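Local coordinates for LYND (Lyngbya aestuarii, PDB 4V1T), which probably acts as an ATP-dependent YcaO-type cyclodehydratase that turns cysteine side chains of cyanobactin precursor peptides into thiazoline heterocycles, at residues Asn154-Asp159 against Pro164-Ile169; Lys168-Ala173 against Cys311-Asp316; Trp180-Pro185 against Gly202-Leu207; Ile290-His295 against Ser360-Val365. All blocks are in the same frame, centred on the assembly; numbering follows the deposited sequence.

Contact 1. Residues Asn154-Asp159 against Pro164-Ile169; sequences NVVLTD and PELAKI
V156 of strand 154-157 meets L166 and I169 of helix 165-176 at the start of a beta-alpha-beta unit, whose second strand, 180-184, lies parallel to the first in a mixed sheet. A short loop leads from the strand into the helix, and the two pack together through apolar side chains.

One methyl group carries most of this packing. V156 CG1 lies 3.7 Å from L166 CD2 and 4.1 Å from I169 CD1, so residues three apart in the helix, on the same side of it, close on one valine branch. The approaches differ: the valine and leucine side chains run past each other in opposite directions, whereas V156 and I169 meet tip to tip. V156 CG1 stands anti to the backbone N (chi1 -178°), which carries it out from the sheet toward the helix. W180 of the adjacent strand also touches V156, and W204 of helix 204-213 packs on L166, so the cluster belongs to a larger buried layer between sheet and helices.

The polar contribution is local. T158 lies just beyond the strand, and its OG1 is hydrogen-bonded to D160 O; the hydroxyl of this buried residue is thus satisfied within the loop. Near the start of the helix, I169 N donates to E165 O at 3.2 Å. Where loop and helix face each other, T158 OG1 comes no nearer than 4.4 Å to the methyl L166 CD1.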
loop_
_atom_site.group_PDB
_atom_site.type_symbol
_atom_site.label_atom_id
_atom_site.label_comp_id
_atom_site.label_asym_id
_atom_site.label_seq_id
_atom_site.Cartn_x
_atom_site.Cartn_y
_atom_site.Cartn_z
ATOM N N ASN B 154 -29.798 13.618 11.443
ATOM C CA ASN B 154 -30.622 12.454 11.764
ATOM C C ASN B 154 -29.751 11.207 11.696
ATOM O O ASN B 154 -29.132 10.935 10.672
ATOM C CB ASN B 154 -31.809 12.344 10.803
ATOM C CG ASN B 154 -32.743 11.192 11.146
ATOM O OD1 ASN B 154 -32.965 10.873 12.315
ATOM N ND2 ASN B 154 -33.287 10.557 10.121
ATOM N N VAL B 155 -29.687 10.462 12.793
ATOM C CA VAL B 155 -28.905 9.237 12.845
ATOM C C VAL B 155 -29.807 8.021 12.667
ATOM O O VAL B 155 -30.747 7.817 13.436
ATOM C CB VAL B 155 -28.153 9.120 14.173
ATOM C CG1 VAL B 155 -27.245 7.914 14.169
ATOM C CG2 VAL B 155 -27.345 10.376 14.429
ATOM N N VAL B 156 -29.507 7.211 11.652
ATOM C CA VAL B 156 -30.312 6.041 11.332
ATOM C C VAL B 156 -29.555 4.760 11.676
ATOM O O VAL B 156 -28.497 4.492 11.114
ATOM C CB VAL B 156 -30.704 6.022 9.841
ATOM C CG1 VAL B 156 -31.593 4.817 9.534
ATOM C CG2 VAL B 156 -31.423 7.303 9.470
ATOM N N LEU B 157 -30.107 3.976 12.604
ATOM C CA LEU B 157 -29.503 2.708 12.999
ATOM C C LEU B 157 -30.186 1.580 12.235
ATOM O O LEU B 157 -31.404 1.432 12.318
ATOM C CB LEU B 157 -29.638 2.465 14.500
ATOM C CG LEU B 157 -29.554 3.656 15.446
ATOM C CD1 LEU B 157 -29.533 3.159 16.880
ATOM C CD2 LEU B 157 -28.330 4.505 15.185
ATOM N N THR B 158 -29.404 0.799 11.494
ATOM C CA THR B 158 -29.943 -0.280 10.681
ATOM C C THR B 158 -29.230 -1.575 11.005
ATOM O O THR B 158 -28.161 -1.557 11.618
ATOM C CB THR B 158 -29.809 0.011 9.173
ATOM O OG1 THR B 158 -30.543 -0.972 8.425
ATOM C CG2 THR B 158 -28.338 0.010 8.736
ATOM N N ASP B 159 -29.841 -2.692 10.604
ATOM C CA ASP B 159 -29.199 -4.005 10.682
ATOM C C ASP B 159 -28.619 -4.381 9.321
ATOM O O ASP B 159 -27.825 -5.314 9.214
ATOM C CB ASP B 159 -30.191 -5.077 11.159
ATOM C CG ASP B 159 -31.445 -5.153 10.296
ATOM O OD1 ASP B 159 -31.798 -4.154 9.642
ATOM O OD2 ASP B 159 -32.087 -6.220 10.271
ATOM N N PRO B 164 -34.997 -1.727 2.638
ATOM C CA PRO B 164 -35.788 -0.921 1.695
ATOM C C PRO B 164 -36.357 0.383 2.271
ATOM O O PRO B 164 -36.627 1.300 1.507
ATOM C CB PRO B 164 -36.926 -1.875 1.266
ATOM C CG PRO B 164 -36.900 -3.001 2.224
ATOM C CD PRO B 164 -35.481 -3.114 2.701
ATOM N N GLU B 165 -36.524 0.467 3.586
ATOM C CA GLU B 165 -37.022 1.687 4.202
ATOM C C GLU B 165 -36.026 2.850 4.063
ATOM O O GLU B 165 -36.413 4.014 4.118
ATOM C CB GLU B 165 -37.323 1.463 5.681
ATOM C CG GLU B 165 -37.748 2.744 6.390
ATOM C CD GLU B 165 -38.273 2.519 7.788
ATOM O OE1 GLU B 165 -38.564 1.358 8.153
ATOM O OE2 GLU B 165 -38.393 3.530 8.519
ATOM N N LEU B 166 -34.750 2.533 3.885
ATOM C CA LEU B 166 -33.739 3.568 3.718
ATOM C C LEU B 166 -33.980 4.378 2.445
ATOM O O LEU B 166 -33.568 5.533 2.348
ATOM C CB LEU B 166 -32.343 2.960 3.713
ATOM C CG LEU B 166 -31.923 2.290 5.023
ATOM C CD1 LEU B 166 -30.581 1.611 4.859
ATOM C CD2 LEU B 166 -31.873 3.278 6.173
ATOM N N ALA B 167 -34.663 3.777 1.480
ATOM C CA ALA B 167 -34.961 4.460 0.233
ATOM C C ALA B 167 -35.881 5.643 0.501
ATOM O O ALA B 167 -35.689 6.733 -0.037
ATOM C CB ALA B 167 -35.596 3.502 -0.758
ATOM N N LYS B 168 -36.876 5.423 1.354
ATOM C CA LYS B 168 -37.821 6.471 1.713
ATOM C C LYS B 168 -37.139 7.562 2.543
ATOM O O LYS B 168 -37.371 8.754 2.343
ATOM C CB LYS B 168 -38.996 5.879 2.490
ATOM C CG LYS B 168 -40.064 6.896 2.849
ATOM C CD LYS B 168 -41.125 6.287 3.749
ATOM C CE LYS B 168 -42.243 7.281 4.033
ATOM N NZ LYS B 168 -43.059 7.583 2.817
ATOM N N ILE B 169 -36.311 7.153 3.491
ATOM C CA ILE B 169 -35.604 8.120 4.315
ATOM C C ILE B 169 -34.708 8.990 3.427
ATOM O O ILE B 169 -34.633 10.212 3.596
ATOM C CB ILE B 169 -34.768 7.422 5.405
ATOM C CG1 ILE B 169 -35.703 6.767 6.423
ATOM C CG2 ILE B 169 -33.828 8.423 6.090
ATOM C CD1 ILE B 169 -34.981 5.981 7.506
#

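Contact 2. Residues Lys168-Ala173 against Cys311-Asp316; sequences KINKQA and CPTCGD. With ZN (zinc ion), chain K.
T313, in the knuckle between two zinc-binding cysteines, rests its methyl group against K171 and N170 of helix 165-176. It has the most surface buried in this contact. T313 CG2 lies 3.7 Å from K171 CD and 3.8 Å from N170 ND2. With CG2 anti to its backbone N (chi1 -51° for OG1), the threonine sends the methyl toward the helix; OG1 lies against D205 OD2, modelled too close for the bond between them to be judged.

K171 contributes the flank of its chain. Bends at chi2 and chi3 bring the lysine across the methyl at a slant, and CE and NZ each come within 3.9 Å of T313 CG2. This part of the contact lies at the protein surface.

N170 approaches from the direction opposite to T313, and its amide nitrogen meets the methyl by van der Waals contact alone. Its OD1 accepts from W204 N, tying this buried asparagine to the start of helix 204-213.

The knuckle itself is shaped by sulfur. C311 SG accepts from T313 N and, in an almost straight bond of 175°, from C314 N, while it and C314 SG each bind the zinc ion at 2.3 Å. The two amide donors would probably temper the thiolate charge. C203 and C206, at the beginning of helix 204-213, complete the four-cysteine site. The 311-316 loop, which leads from strand 299-304 to helix 319-324, packs beside both helices, joined to 204-213 through the zinc ion and to 165-176 through T313.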
loop_
_atom_site.group_PDB
_atom_site.type_symbol
_atom_site.label_atom_id
_atom_site.label_comp_id
_atom_site.label_asym_id
_atom_site.label_seq_id
_atom_site.Cartn_x
_atom_site.Cartn_y
_atom_site.Cartn_z
ATOM N N LYS B 168 -36.876 5.423 1.354
ATOM C CA LYS B 168 -37.821 6.471 1.713
ATOM C C LYS B 168 -37.139 7.562 2.543
ATOM O O LYS B 168 -37.371 8.754 2.343
ATOM C CB LYS B 168 -38.996 5.879 2.490
ATOM C CG LYS B 168 -40.064 6.896 2.849
ATOM C CD LYS B 168 -41.125 6.287 3.749
ATOM C CE LYS B 168 -42.243 7.281 4.033
ATOM N NZ LYS B 168 -43.059 7.583 2.817
ATOM N N ILE B 169 -36.311 7.153 3.491
ATOM C CA ILE B 169 -35.604 8.120 4.315
ATOM C C ILE B 169 -34.708 8.990 3.427
ATOM O O ILE B 169 -34.633 10.212 3.596
ATOM C CB ILE B 169 -34.768 7.422 5.405
ATOM C CG1 ILE B 169 -35.703 6.767 6.423
ATOM C CG2 ILE B 169 -33.828 8.423 6.090
ATOM C CD1 ILE B 169 -34.981 5.981 7.506
ATOM N N ASN B 170 -34.049 8.339 2.474
ATOM C CA ASN B 170 -33.195 9.016 1.513
ATOM C C ASN B 170 -33.977 10.011 0.645
ATOM O O ASN B 170 -33.465 11.072 0.286
ATOM C CB ASN B 170 -32.497 7.982 0.629
ATOM C CG ASN B 170 -31.499 8.604 -0.321
ATOM O OD1 ASN B 170 -30.544 9.240 0.103
ATOM N ND2 ASN B 170 -31.712 8.419 -1.613
ATOM N N LYS B 171 -35.216 9.675 0.314
ATOM C CA LYS B 171 -36.028 10.543 -0.538
ATOM C C LYS B 171 -36.469 11.794 0.195
ATOM O O LYS B 171 -36.447 12.885 -0.371
ATOM C CB LYS B 171 -37.256 9.798 -1.053
ATOM C CG LYS B 171 -36.970 8.846 -2.200
ATOM C CD LYS B 171 -36.407 9.591 -3.401
ATOM C CE LYS B 171 -37.023 9.125 -4.714
ATOM N NZ LYS B 171 -36.849 10.141 -5.791
ATOM N N GLN B 172 -36.891 11.628 1.445
ATOM C CA GLN B 172 -37.293 12.757 2.267
ATOM C C GLN B 172 -36.105 13.656 2.554
ATOM O O GLN B 172 -36.237 14.871 2.539
ATOM C CB GLN B 172 -37.904 12.277 3.583
ATOM C CG GLN B 172 -39.258 11.610 3.433
ATOM C CD GLN B 172 -39.843 11.185 4.767
ATOM O OE1 GLN B 172 -39.115 10.956 5.731
ATOM N NE2 GLN B 172 -41.165 11.084 4.831
ATOM N N ALA B 173 -34.953 13.043 2.823
ATOM C CA ALA B 173 -33.746 13.794 3.159
ATOM C C ALA B 173 -33.303 14.674 1.994
ATOM O O ALA B 173 -32.863 15.797 2.192
ATOM C CB ALA B 173 -32.631 12.844 3.563
ATOM N N CYS B 311 -27.030 9.318 -11.052
ATOM C CA CYS B 311 -27.904 8.666 -10.090
ATOM C C CYS B 311 -29.369 8.940 -10.413
ATOM O O CYS B 311 -29.761 10.101 -10.548
ATOM C CB CYS B 311 -27.604 9.143 -8.673
ATOM S SG CYS B 311 -28.664 8.378 -7.424
ATOM N N PRO B 312 -30.189 7.879 -10.528
ATOM C CA PRO B 312 -31.629 8.080 -10.780
ATOM C C PRO B 312 -32.333 8.932 -9.729
ATOM O O PRO B 312 -33.371 9.490 -10.021
ATOM C CB PRO B 312 -32.206 6.651 -10.764
ATOM C CG PRO B 312 -31.093 5.749 -10.344
ATOM C CD PRO B 312 -29.813 6.459 -10.638
ATOM N N THR B 313 -31.770 9.035 -8.529
ATOM C CA THR B 313 -32.435 9.729 -7.428
ATOM C C THR B 313 -31.889 11.148 -7.213
ATOM O O THR B 313 -32.648 12.106 -7.235
ATOM C CB THR B 313 -32.283 8.929 -6.120
ATOM O OG1 THR B 313 -32.685 7.580 -6.344
ATOM C CG2 THR B 313 -33.125 9.513 -5.020
ATOM N N CYS B 314 -30.576 11.269 -7.010
ATOM C CA CYS B 314 -29.973 12.563 -6.683
ATOM C C CYS B 314 -29.205 13.208 -7.841
ATOM O O CYS B 314 -28.642 14.279 -7.686
ATOM C CB CYS B 314 -29.044 12.412 -5.475
ATOM S SG CYS B 314 -27.422 11.723 -5.861
ATOM N N GLY B 315 -29.190 12.562 -9.002
ATOM C CA GLY B 315 -28.420 13.054 -10.139
ATOM C C GLY B 315 -29.244 13.167 -11.408
ATOM O O GLY B 315 -30.473 13.253 -11.357
ATOM N N ASP B 316 -28.549 13.177 -12.544
ATOM C CA ASP B 316 -29.176 13.217 -13.855
ATOM C C ASP B 316 -28.992 11.872 -14.562
ATOM O O ASP B 316 -27.970 11.641 -15.200
ATOM C CB ASP B 316 -28.581 14.350 -14.697
ATOM C CG ASP B 316 -29.134 14.378 -16.120
ATOM O OD1 ASP B 316 -30.245 13.845 -16.362
ATOM O OD2 ASP B 316 -28.445 14.937 -16.996
HETATM ZN ZN ZN K . -27.505 9.436 -5.710
#

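Contact 3. Residues Trp180-Pro185 against Gly202-Leu207; sequences WLLVKP and GCWDCL. With ZN (zinc ion), chain K.
The CxxC knuckle that supplies C203 and C206 to the four-cysteine zinc site, probably structural, also places W204 against W180 and L182 of strand 180-184. W204 CB sits at the edge of the W180 indole, near the ring plane, 3.8 Å from W180 CH2. The two tryptophan side chains run across one another at a slant, and their rings do not stack on each other; W180 stacks instead with F196 of the neighbouring strand. L182 adds a second apolar touch: its CD1 comes to the edge of the W204 ring, near the plane and 4.0 Å from W204 CD1. The W204 ring extends anti to the backbone N (chi1 170°), which carries it away from the metal with its CD1 edge turned to L182. Its NE1 is satisfied by Y161 O, which helps to fix the rotation of the indole in this buried layer.

On the metal side, C203 SG binds the zinc ion at 2.0 Å and C206 SG at 2.4 Å. C203 is the N-cap of helix 204-213. Its SG accepts a weak bond from C206 N, and C206 SG accepts one from C203 N, each with an N-H to sulfur angle of 150°. C311 and C314 supply the remaining ligands. Reciprocal bonds of this kind define a capping box, here built from the two thiolates of a CxxC knuckle, a common half of Cys4 zinc sites.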
loop_
_atom_site.group_PDB
_atom_site.type_symbol
_atom_site.label_atom_id
_atom_site.label_comp_id
_atom_site.label_asym_id
_atom_site.label_seq_id
_atom_site.Cartn_x
_atom_site.Cartn_y
_atom_site.Cartn_z
ATOM N N TRP B 180 -28.058 13.290 7.201
ATOM C CA TRP B 180 -28.281 12.144 8.062
ATOM C C TRP B 180 -27.111 11.173 8.034
ATOM O O TRP B 180 -26.308 11.182 7.099
ATOM C CB TRP B 180 -29.577 11.428 7.679
ATOM C CG TRP B 180 -29.667 10.993 6.237
ATOM C CD1 TRP B 180 -29.695 11.803 5.138
ATOM C CD2 TRP B 180 -29.785 9.647 5.743
ATOM N NE1 TRP B 180 -29.799 11.046 3.993
ATOM C CE2 TRP B 180 -29.860 9.722 4.339
ATOM C CE3 TRP B 180 -29.825 8.386 6.353
ATOM C CZ2 TRP B 180 -29.969 8.589 3.533
ATOM C CZ3 TRP B 180 -29.932 7.258 5.551
ATOM C CH2 TRP B 180 -30.005 7.369 4.158
ATOM N N LEU B 181 -27.034 10.341 9.075
ATOM C CA LEU B 181 -25.961 9.372 9.251
ATOM C C LEU B 181 -26.514 7.948 9.313
ATOM O O LEU B 181 -27.563 7.705 9.909
ATOM C CB LEU B 181 -25.178 9.675 10.532
ATOM C CG LEU B 181 -24.251 8.574 11.066
ATOM C CD1 LEU B 181 -23.093 8.335 10.127
ATOM C CD2 LEU B 181 -23.727 8.932 12.443
ATOM N N LEU B 182 -25.803 7.011 8.691
ATOM C CA LEU B 182 -26.155 5.606 8.762
ATOM C C LEU B 182 -25.158 4.877 9.643
ATOM O O LEU B 182 -23.965 5.159 9.616
ATOM C CB LEU B 182 -26.179 4.966 7.374
ATOM C CG LEU B 182 -27.513 4.509 6.791
ATOM C CD1 LEU B 182 -27.254 3.786 5.478
ATOM C CD2 LEU B 182 -28.302 3.627 7.744
ATOM N N VAL B 183 -25.662 3.935 10.425
ATOM C CA VAL B 183 -24.811 3.094 11.245
ATOM C C VAL B 183 -25.454 1.727 11.450
ATOM O O VAL B 183 -26.678 1.598 11.488
ATOM C CB VAL B 183 -24.524 3.739 12.614
ATOM C CG1 VAL B 183 -25.784 3.888 13.413
ATOM C CG2 VAL B 183 -23.509 2.920 13.393
ATOM N N LYS B 184 -24.605 0.714 11.567
ATOM C CA LYS B 184 -25.023 -0.655 11.811
ATOM C C LYS B 184 -24.136 -1.204 12.917
ATOM O O LYS B 184 -23.046 -1.680 12.651
ATOM C CB LYS B 184 -24.904 -1.490 10.532
ATOM C CG LYS B 184 -25.075 -3.013 10.689
ATOM C CD LYS B 184 -24.700 -3.713 9.380
ATOM C CE LYS B 184 -24.383 -5.181 9.559
ATOM N NZ LYS B 184 -23.200 -5.395 10.432
ATOM N N PRO B 185 -24.594 -1.105 14.170
ATOM C CA PRO B 185 -23.768 -1.496 15.304
ATOM C C PRO B 185 -23.957 -2.957 15.697
ATOM O O PRO B 185 -23.284 -3.436 16.595
ATOM C CB PRO B 185 -24.268 -0.570 16.407
ATOM C CG PRO B 185 -25.740 -0.446 16.117
ATOM C CD PRO B 185 -25.862 -0.487 14.609
ATOM N N GLY B 202 -22.811 11.686 -2.125
ATOM C CA GLY B 202 -23.725 10.787 -2.790
ATOM C C GLY B 202 -24.920 10.522 -1.893
ATOM O O GLY B 202 -24.860 10.759 -0.696
ATOM N N CYS B 203 -26.015 10.053 -2.481
ATOM C CA CYS B 203 -27.203 9.691 -1.717
ATOM C C CYS B 203 -27.131 8.212 -1.333
ATOM O O CYS B 203 -26.154 7.520 -1.653
ATOM C CB CYS B 203 -28.453 9.996 -2.540
ATOM S SG CYS B 203 -28.606 9.058 -4.103
ATOM N N TRP B 204 -28.147 7.721 -0.631
ATOM C CA TRP B 204 -28.184 6.314 -0.262
ATOM C C TRP B 204 -28.306 5.437 -1.502
ATOM O O TRP B 204 -27.830 4.303 -1.517
ATOM C CB TRP B 204 -29.336 6.035 0.693
ATOM C CG TRP B 204 -29.570 4.577 0.919
ATOM C CD1 TRP B 204 -28.976 3.785 1.862
ATOM C CD2 TRP B 204 -30.448 3.737 0.179
ATOM N NE1 TRP B 204 -29.437 2.493 1.746
ATOM C CE2 TRP B 204 -30.344 2.437 0.724
ATOM C CE3 TRP B 204 -31.315 3.949 -0.896
ATOM C CZ2 TRP B 204 -31.085 1.359 0.238
ATOM C CZ3 TRP B 204 -32.052 2.875 -1.380
ATOM C CH2 TRP B 204 -31.928 1.596 -0.811
ATOM N N ASP B 205 -28.924 5.974 -2.547
ATOM C CA ASP B 205 -29.080 5.240 -3.789
ATOM C C ASP B 205 -27.740 5.087 -4.512
ATOM O O ASP B 205 -27.495 4.060 -5.163
ATOM C CB ASP B 205 -30.094 5.943 -4.697
ATOM C CG ASP B 205 -30.935 4.973 -5.491
ATOM O OD1 ASP B 205 -30.499 3.825 -5.689
ATOM O OD2 ASP B 205 -32.037 5.368 -5.913
ATOM N N CYS B 206 -26.891 6.114 -4.428
ATOM C CA CYS B 206 -25.514 6.022 -4.933
ATOM C C CYS B 206 -24.794 4.823 -4.314
ATOM O O CYS B 206 -24.090 4.079 -4.992
ATOM C CB CYS B 206 -24.713 7.297 -4.629
ATOM S SG CYS B 206 -25.231 8.792 -5.496
ATOM N N LEU B 207 -24.974 4.668 -3.007
ATOM C CA LEU B 207 -24.375 3.571 -2.256
ATOM C C LEU B 207 -25.054 2.239 -2.602
ATOM O O LEU B 207 -24.391 1.230 -2.868
ATOM C CB LEU B 207 -24.481 3.860 -0.755
ATOM C CG LEU B 207 -24.087 2.755 0.218
ATOM C CD1 LEU B 207 -22.605 2.454 0.130
ATOM C CD2 LEU B 207 -24.464 3.139 1.631
HETATM ZN ZN ZN K . -27.505 9.436 -5.710
#

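Contact 4. Residues Ile290-His295 against Ser360-Val365; sequences IITLNH and SPVTGV
V362 points both of its methyl groups at strand 289-294 of the mixed sheet, touching I290 with one and T292 with the other. It belongs to a loop following helix 348-355 that is folded by an ST turn and ST motif at S360.

The packing is apolar and fairly loose. V362 CG1 lies 4.2 Å from I290 CD1, the end of an extended isoleucine chain, and V362 CG2 lies 4.3 Å from T292 CG2. I290 and T292 are alternate residues of the strand, so their side chains emerge on the same side of the sheet and give the valine, on which W191 of the adjacent strand and L211 of helix 204-213 also pack, two neighbouring points of support. V362 CG1 is turned anti to the backbone N (chi1 178°), which turns one branch to each of these neighbours.

Hydrogen bonds then hold the loop and the threonine in place. A single imidazole on strand 299-304 links the two segments indirectly, since T292 OG1 bonds to H303 NE2 while the other ring nitrogen, H303 ND1, pairs with S360 OG. The opposite side of strand 289-294 faces the second subunit, where I291 packs on L298 and L293 on L300 of the other chain.

Within the loop, the serine oxygen takes two backbone donors: V362 N and T363 N each lie 3.1 Å from S360 OG, at angles of 158° and 167°.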
loop_
_atom_site.group_PDB
_atom_site.type_symbol
_atom_site.label_atom_id
_atom_site.label_comp_id
_atom_site.label_asym_id
_atom_site.label_seq_id
_atom_site.Cartn_x
_atom_site.Cartn_y
_atom_site.Cartn_z
ATOM N N ILE B 290 -17.576 5.353 4.399
ATOM C CA ILE B 290 -18.052 4.288 5.272
ATOM C C ILE B 290 -16.856 3.620 5.943
ATOM O O ILE B 290 -15.849 3.317 5.305
ATOM C CB ILE B 290 -18.866 3.247 4.509
ATOM C CG1 ILE B 290 -20.098 3.911 3.894
ATOM C CG2 ILE B 290 -19.296 2.123 5.449
ATOM C CD1 ILE B 290 -20.864 3.022 2.945
ATOM N N ILE B 291 -16.985 3.388 7.239
ATOM C CA ILE B 291 -15.976 2.675 8.006
ATOM C C ILE B 291 -16.514 1.314 8.393
ATOM O O ILE B 291 -17.601 1.219 8.953
ATOM C CB ILE B 291 -15.622 3.423 9.300
ATOM C CG1 ILE B 291 -15.093 4.813 8.965
ATOM C CG2 ILE B 291 -14.634 2.620 10.147
ATOM C CD1 ILE B 291 -13.751 4.827 8.268
ATOM N N THR B 292 -15.748 0.274 8.098
ATOM C CA THR B 292 -16.091 -1.072 8.538
ATOM C C THR B 292 -15.058 -1.520 9.556
ATOM O O THR B 292 -13.860 -1.469 9.295
ATOM C CB THR B 292 -16.163 -2.088 7.377
ATOM O OG1 THR B 292 -14.917 -2.109 6.667
ATOM C CG2 THR B 292 -17.277 -1.716 6.425
ATOM N N LEU B 293 -15.536 -1.931 10.725
ATOM C CA LEU B 293 -14.693 -2.496 11.761
ATOM C C LEU B 293 -15.105 -3.943 12.002
ATOM O O LEU B 293 -16.112 -4.216 12.659
ATOM C CB LEU B 293 -14.798 -1.693 13.055
ATOM C CG LEU B 293 -14.061 -2.254 14.275
ATOM C CD1 LEU B 293 -12.568 -2.324 14.029
ATOM C CD2 LEU B 293 -14.360 -1.425 15.518
ATOM N N ASN B 294 -14.322 -4.863 11.453
ATOM C CA ASN B 294 -14.548 -6.283 11.662
ATOM C C ASN B 294 -14.127 -6.660 13.071
ATOM O O ASN B 294 -12.968 -6.480 13.445
ATOM C CB ASN B 294 -13.778 -7.096 10.624
ATOM C CG ASN B 294 -14.266 -8.526 10.527
ATOM O OD1 ASN B 294 -14.559 -9.170 11.534
ATOM N ND2 ASN B 294 -14.366 -9.026 9.316
ATOM N N HIS B 295 -15.079 -7.149 13.860
ATOM C CA HIS B 295 -14.836 -7.475 15.259
ATOM C C HIS B 295 -14.213 -8.872 15.436
ATOM O O HIS B 295 -13.378 -9.067 16.322
ATOM C CB HIS B 295 -16.146 -7.414 16.049
ATOM C CG HIS B 295 -16.731 -6.043 16.165
ATOM N ND1 HIS B 295 -16.101 -5.020 16.843
ATOM C CD2 HIS B 295 -17.904 -5.530 15.717
ATOM C CE1 HIS B 295 -16.855 -3.935 16.796
ATOM N NE2 HIS B 295 -17.951 -4.216 16.115
ATOM N N SER B 360 -12.919 -1.736 -3.199
ATOM C CA SER B 360 -13.714 -1.857 -1.988
ATOM C C SER B 360 -14.883 -2.799 -2.210
ATOM O O SER B 360 -15.670 -2.598 -3.136
ATOM C CB SER B 360 -14.253 -0.497 -1.557
ATOM O OG SER B 360 -15.259 -0.657 -0.569
ATOM N N PRO B 361 -15.027 -3.819 -1.349
ATOM C CA PRO B 361 -16.168 -4.724 -1.502
ATOM C C PRO B 361 -17.485 -4.138 -1.007
ATOM O O PRO B 361 -18.504 -4.813 -1.056
ATOM C CB PRO B 361 -15.762 -5.933 -0.660
ATOM C CG PRO B 361 -14.892 -5.372 0.398
ATOM C CD PRO B 361 -14.163 -4.208 -0.220
ATOM N N VAL B 362 -17.459 -2.884 -0.548
ATOM C CA VAL B 362 -18.647 -2.217 -0.015
ATOM C C VAL B 362 -19.110 -1.111 -0.954
ATOM O O VAL B 362 -20.248 -1.124 -1.429
ATOM C CB VAL B 362 -18.363 -1.616 1.380
ATOM C CG1 VAL B 362 -19.584 -0.878 1.921
ATOM C CG2 VAL B 362 -17.919 -2.710 2.343
ATOM N N THR B 363 -18.217 -0.172 -1.227
ATOM C CA THR B 363 -18.533 1.012 -2.022
ATOM C C THR B 363 -17.845 1.007 -3.384
ATOM O O THR B 363 -18.081 1.889 -4.213
ATOM C CB THR B 363 -18.096 2.291 -1.274
ATOM O OG1 THR B 363 -18.758 3.421 -1.833
ATOM C CG2 THR B 363 -16.593 2.476 -1.374
ATOM N N GLY B 364 -16.977 0.022 -3.598
ATOM C CA GLY B 364 -16.146 -0.018 -4.787
ATOM C C GLY B 364 -16.710 -0.865 -5.909
ATOM O O GLY B 364 -17.846 -1.315 -5.853
ATOM N N VAL B 365 -15.887 -1.081 -6.928
ATOM C CA VAL B 365 -16.269 -1.867 -8.100
ATOM C C VAL B 365 -15.343 -3.059 -8.290
ATOM O O VAL B 365 -15.630 -3.929 -9.100
ATOM C CB VAL B 365 -16.255 -1.017 -9.386
ATOM C CG1 VAL B 365 -17.247 0.122 -9.265
ATOM C CG2 VAL B 365 -14.863 -0.474 -9.646
#

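In the fold
Contacts 1, 3 and 4 are buried and apolar, each set against a strand of the same mixed sheet, whereas contact 2 reaches the surface. Helix 165-176 serves contacts 1 and 2, with its inner side on the sheet and another on the zinc loop. Contacts 2 and 3 each supply two cysteines to one zinc ion, and a side-chain to backbone bond between the two helices joins them as well. Strands 154-157 and 180-184 are neighbours, bringing contacts 1 and 3 together through backbone bonds. Contact 4 lies further across the sheet, meets contact 3 through L207 and I290, and has no part in the metal site.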